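Local coordinates for protein ribokinase (PDB 6WHJ) that probably phosphorylates D-ribose at its O-5 hydroxyl, using ATP and magnesium, to give D-ribose 5-phosphate, as a homodimeric member of the PfkB carbohydrate kinase family, at residues Ile213-Asp216 with Ser217-Lys220; Val223-Met226 with Ser227-Ser230. One frame throughout, in Å; residues are numbered along the deposited sequence.

Contact 1: Ile213-Asp216 with Ser217-Lys220; sequences ICDD and SMMK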
ATOM      1  N   ILE B 213      -1.368  29.423  -9.696  1.00 56.62           N
ATOM      2  CA  ILE B 213      -2.626  30.032  -9.278  1.00 62.27           C
ATOM      3  C   ILE B 213      -3.378  30.646 -10.471  1.00 62.81           C
ATOM      4  O   ILE B 213      -2.795  31.357 -11.296  1.00 53.17           O
ATOM      5  CB  ILE B 213      -2.393  31.086  -8.171  1.00 55.59           C
ATOM      6  N   CYS B 214      -4.673  30.340 -10.561  1.00 59.41           N
ATOM      7  CA  CYS B 214      -5.548  30.857 -11.606  1.00 55.18           C
ATOM      8  C   CYS B 214      -6.313  32.061 -11.063  1.00 55.17           C
ATOM      9  O   CYS B 214      -6.857  32.015  -9.952  1.00 51.31           O
ATOM     10  CB  CYS B 214      -6.498  29.779 -12.143  1.00 57.43           C
ATOM     11  SG  CYS B 214      -7.637  29.021 -10.985  1.00 59.92           S
ATOM     12  N   ASP B 215      -6.356  33.128 -11.859  1.00 53.35           N
ATOM     13  CA  ASP B 215      -6.879  34.433 -11.483  1.00 48.49           C
ATOM     14  C   ASP B 215      -8.397  34.564 -11.671  1.00 42.85           C
ATOM     15  O   ASP B 215      -9.095  33.616 -12.038  1.00 47.54           O
ATOM     16  CB  ASP B 215      -6.119  35.493 -12.283  1.00 46.10           C
ATOM     17  CG  ASP B 215      -6.366  35.395 -13.796  1.00 46.64           C
ATOM     18  OD1 ASP B 215      -7.363  34.777 -14.232  1.00 49.30           O
ATOM     19  OD2 ASP B 215      -5.534  35.918 -14.563  1.00 46.64           O
ATOM     20  N   ASP B 216      -8.906  35.780 -11.419  1.00 43.27           N
ATOM     21  CA  ASP B 216     -10.348  36.042 -11.414  1.00 47.88           C
ATOM     22  C   ASP B 216     -10.989  35.865 -12.780  1.00 45.53           C
ATOM     23  O   ASP B 216     -12.158  35.465 -12.863  1.00 40.22           O
ATOM     24  CB  ASP B 216     -10.630  37.448 -10.900  1.00 43.21           C
ATOM     25  CG  ASP B 216     -10.773  37.498  -9.413  1.00 40.07           C
ATOM     26  OD1 ASP B 216     -10.790  36.423  -8.778  1.00 36.31           O
ATOM     27  OD2 ASP B 216     -10.850  38.620  -8.885  1.00 38.43           O
ATOM     28  N   SER B 217     -10.267  36.189 -13.850  1.00 47.35           N
ATOM     29  CA  SER B 217     -10.819  35.977 -15.181  1.00 42.97           C
ATOM     30  C   SER B 217     -10.885  34.492 -15.496  1.00 44.62           C
ATOM     31  O   SER B 217     -11.813  34.037 -16.180  1.00 43.70           O
ATOM     32  CB  SER B 217      -9.975  36.719 -16.217  1.00 41.57           C
ATOM     33  OG  SER B 217     -10.416  36.420 -17.520  1.00 44.15           O
ATOM     34  N   MET B 218      -9.914  33.726 -14.986  1.00 43.89           N
ATOM     35  CA  MET B 218      -9.929  32.279 -15.157  1.00 42.59           C
ATOM     36  C   MET B 218     -11.074  31.640 -14.380  1.00 41.12           C
ATOM     37  O   MET B 218     -11.713  30.701 -14.869  1.00 39.68           O
ATOM     38  CB  MET B 218      -8.591  31.691 -14.714  1.00 46.27           C
ATOM     39  CG  MET B 218      -7.942  30.800 -15.740  1.00 49.19           C
ATOM     40  SD  MET B 218      -9.082  29.544 -16.352  1.00 52.79           S
ATOM     41  CE  MET B 218      -8.745  29.637 -18.113  1.00 49.24           C
ATOM     42  N   MET B 219     -11.361  32.130 -13.168  1.00 38.77           N
ATOM     43  CA  MET B 219     -12.449  31.518 -12.415  1.00 42.22           C
ATOM     44  C   MET B 219     -13.809  31.812 -13.029  1.00 40.48           C
ATOM     45  O   MET B 219     -14.716  30.972 -12.929  1.00 32.33           O
ATOM     46  CB  MET B 219     -12.408  31.914 -10.940  1.00 46.00           C
ATOM     47  CG  MET B 219     -11.407  31.063 -10.158  1.00 48.75           C
ATOM     48  SD  MET B 219     -11.305  31.425  -8.403  1.00 56.83           S
ATOM     49  CE  MET B 219      -9.579  31.882  -8.259  1.00 60.48           C
ATOM     50  N   LYS B 220     -13.978  32.974 -13.674  1.00 37.61           N
ATOM     51  CA  LYS B 220     -15.251  33.239 -14.340  1.00 39.09           C
ATOM     52  C   LYS B 220     -15.497  32.227 -15.447  1.00 42.19           C
ATOM     53  O   LYS B 220     -16.576  31.630 -15.531  1.00 40.90           O
ATOM     54  CB  LYS B 220     -15.294  34.653 -14.914  1.00 38.07           C
ATOM     55  CG  LYS B 220     -16.227  34.735 -16.117  1.00 37.58           C
ATOM     56  CD  LYS B 220     -16.919  36.062 -16.243  1.00 41.76           C
ATOM     57  CE  LYS B 220     -18.009  36.033 -17.310  1.00 41.17           C
ATOM     58  NZ  LYS B 220     -17.479  35.963 -18.713  1.00 41.41           N
TER
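Asp215 meets Met218 where the chain turns into helix 216-228, and its side chain caps the first turn. Its CG lies between the backbone N and the carbonyl carbon (chi1 65°), which swings the carboxylate forward over the start of the helix. There Asp215 OD1 accepts from Met218 N at 2.9 Å, the amide arriving nearly along the C-O axis. The main chain of the same residue is used as well: Asp215 O takes Met219 N at 2.9 Å, and one residue further on Lys220 N reaches Asp216 O at 3.2 Å, the opening bonds of the helix.

The closer packing is made by Cys214 and the two methionines. Cys214 CB rests against Met218 CB at 3.8 Å, meeting only the CB-CG base of a side chain whose outer end leads away, while Cys214 SG lies 4.4 Å from Met219 CG. Met219, alone buried here, bends at chi3 and brings its CE methyl back toward the carbonyl oxygen of Cys214. Its side chain also lies near Leu240, a predicted ATP-site residue.

The outer side is looser and faces solvent. Asp216 turns its carboxylate away from the turn, to a salt bridge with Arg246, and the bent Lys220 chain brings NZ to a salt bridge with Glu224. The Asp215 carboxylate, also exposed, would probably be stabilised by the positive end of the helix dipole. An N-cap aspartate gripping the amide three residues on, with a loose Cys214-Met219 contact at the positions of a hydrophobic staple, is a classic way to begin an alpha-helix.

Contact 2: Val223-Met226 with Ser227-Ser230; sequences VEKM and SSLS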
ATOM      1  N   VAL B 223     -16.399  28.877 -13.736  1.00 37.37           N
ATOM      2  CA  VAL B 223     -17.780  28.895 -13.255  1.00 35.86           C
ATOM      3  C   VAL B 223     -18.740  28.884 -14.435  1.00 37.94           C
ATOM      4  O   VAL B 223     -19.794  28.236 -14.397  1.00 40.66           O
ATOM      5  CB  VAL B 223     -18.023  30.115 -12.346  1.00 37.13           C
ATOM      6  CG1 VAL B 223     -19.487  30.212 -11.962  1.00 26.96           C
ATOM      7  CG2 VAL B 223     -17.139  30.049 -11.102  1.00 34.32           C
ATOM      8  N   GLU B 224     -18.373  29.588 -15.509  1.00 39.76           N
ATOM      9  CA  GLU B 224     -19.187  29.641 -16.720  1.00 39.92           C
ATOM     10  C   GLU B 224     -19.399  28.253 -17.302  1.00 39.54           C
ATOM     11  O   GLU B 224     -20.529  27.849 -17.598  1.00 39.21           O
ATOM     12  CB  GLU B 224     -18.464  30.506 -17.745  1.00 42.32           C
ATOM     13  CG  GLU B 224     -19.215  31.595 -18.412  1.00 42.33           C
ATOM     14  CD  GLU B 224     -18.257  32.443 -19.223  1.00 48.33           C
ATOM     15  OE1 GLU B 224     -17.274  31.875 -19.745  1.00 48.39           O
ATOM     16  OE2 GLU B 224     -18.464  33.667 -19.331  1.00 57.30           O
ATOM     17  N   LYS B 225     -18.305  27.510 -17.473  1.00 38.32           N
ATOM     18  CA  LYS B 225     -18.372  26.176 -18.056  1.00 41.56           C
ATOM     19  C   LYS B 225     -19.153  25.225 -17.160  1.00 39.92           C
ATOM     20  O   LYS B 225     -19.967  24.433 -17.646  1.00 39.26           O
ATOM     21  CB  LYS B 225     -16.955  25.651 -18.298  1.00 39.92           C
ATOM     22  CG  LYS B 225     -16.878  24.221 -18.765  1.00 42.21           C
ATOM     23  CD  LYS B 225     -17.330  24.064 -20.202  1.00 43.59           C
ATOM     24  CE  LYS B 225     -17.396  22.594 -20.581  1.00 47.24           C
ATOM     25  NZ  LYS B 225     -17.875  22.416 -21.978  1.00 49.36           N
ATOM     26  N   MET B 226     -18.944  25.321 -15.845  1.00 38.83           N
ATOM     27  CA  MET B 226     -19.624  24.426 -14.917  1.00 39.91           C
ATOM     28  C   MET B 226     -21.132  24.625 -14.958  1.00 38.31           C
ATOM     29  O   MET B 226     -21.902  23.667 -14.830  1.00 32.22           O
ATOM     30  CB  MET B 226     -19.111  24.668 -13.501  1.00 35.05           C
ATOM     31  CG  MET B 226     -18.427  23.484 -12.904  1.00 40.77           C
ATOM     32  SD  MET B 226     -16.688  23.492 -13.314  1.00 55.58           S
ATOM     33  CE  MET B 226     -16.115  24.679 -12.090  1.00 26.27           C
ATOM     34  N   SER B 227     -21.560  25.872 -15.078  1.00 37.66           N
ATOM     35  CA  SER B 227     -22.963  26.237 -15.066  1.00 35.54           C
ATOM     36  C   SER B 227     -23.654  26.056 -16.411  1.00 38.88           C
ATOM     37  O   SER B 227     -24.883  25.968 -16.444  1.00 40.28           O
ATOM     38  CB  SER B 227     -23.081  27.689 -14.590  1.00 36.52           C
ATOM     39  OG  SER B 227     -24.230  28.333 -15.112  1.00 38.12           O
ATOM     40  N   SER B 228     -22.898  25.939 -17.507  1.00 38.55           N
ATOM     41  CA  SER B 228     -23.495  26.061 -18.835  1.00 39.32           C
ATOM     42  C   SER B 228     -24.547  24.996 -19.127  1.00 43.33           C
ATOM     43  O   SER B 228     -25.517  25.271 -19.845  1.00 45.39           O
ATOM     44  CB  SER B 228     -22.399  26.000 -19.899  1.00 42.24           C
ATOM     45  OG  SER B 228     -21.669  24.787 -19.811  1.00 39.31           O
ATOM     46  N   LEU B 229     -24.379  23.783 -18.610  1.00 48.32           N
ATOM     47  CA  LEU B 229     -25.323  22.699 -18.868  1.00 49.97           C
ATOM     48  C   LEU B 229     -26.173  22.327 -17.656  1.00 45.30           C
ATOM     49  O   LEU B 229     -26.839  21.287 -17.680  1.00 44.03           O
ATOM     50  CB  LEU B 229     -24.612  21.466 -19.429  1.00 48.34           C
ATOM     51  CG  LEU B 229     -24.364  21.579 -20.936  1.00 47.56           C
ATOM     52  CD1 LEU B 229     -23.842  20.267 -21.501  1.00 49.30           C
ATOM     53  CD2 LEU B 229     -25.626  22.024 -21.660  1.00 49.05           C
ATOM     54  N   SER B 230     -26.149  23.118 -16.585  1.00 37.64           N
ATOM     55  CA  SER B 230     -26.816  22.725 -15.351  1.00 35.83           C
ATOM     56  C   SER B 230     -27.940  23.697 -15.041  1.00 36.78           C
ATOM     57  O   SER B 230     -27.687  24.904 -14.883  1.00 35.62           O
ATOM     58  CB  SER B 230     -25.853  22.680 -14.167  1.00 34.92           C
ATOM     59  OG  SER B 230     -26.602  22.607 -12.961  1.00 27.93           O
TER
HETATM   60  O   HOH W   1     -22.697  22.049 -17.073  1.00 35.67           O
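Ser228 folds its hydroxyl back onto the carbonyl of Lys225, one turn earlier in helix 216-228. With OG placed between the backbone N and the carbonyl carbon (chi1 59°), the side chain points back along the helix, and Ser228 OG donates to Lys225 O at 2.8 Å. Ser228 N reaches Lys225 O at 3.3 Å, well above the carbonyl plane, while the hydroxyl comes in tilted 27° from it; both donors approach from one face.

Ser227 is turned differently. Its OG stands anti to the backbone N (chi1 152°) and leaves the helix for Lys251 NZ. Ser227 N bonds to Val223 O at 3.0 Å, the regular i to i+4 step.

Met226 and Ser230 line the inward side. The bent Met226 chain heads for Leu188 and Leu233, and Ser230 CB lies 4.1 Å from Met226 O while its OG bonds to Leu188 O and to the amides of Ser232 and Leu233. Toward the end the backbone bonds shorten to i+3, Ser228 N to Lys225 O and Ser230 N to Ser227 O. A water bridges the i+3 pair between them, donating to Met226 O and accepting from Leu229 N, each at 2.9 Å. Backbone-directed serine, bridging water and a type I beta turn over Ser227-Ser230 together make a C-terminal helix end, here leading toward strand 235-239 of the central sheet.

Coming from the N terminus, the chain leaves helix 198-205, passes a gap in the model at 210-212 and enters contact 1, which turns the loop into helix 216-228. Contact 2 follows on the same helix and ends it, before the chain goes on to strand 235-239. The two are in series: neither nests in nor crosses the other, and each closes only a local turn. Their centres lie 15 Å apart, joined by the intervening part of helix 216-228. Contact 1 sits by Arg246 and the predicted ATP-site residue Leu240; contact 2 meets helix 184-188 and Lys251, beyond strand 245-249.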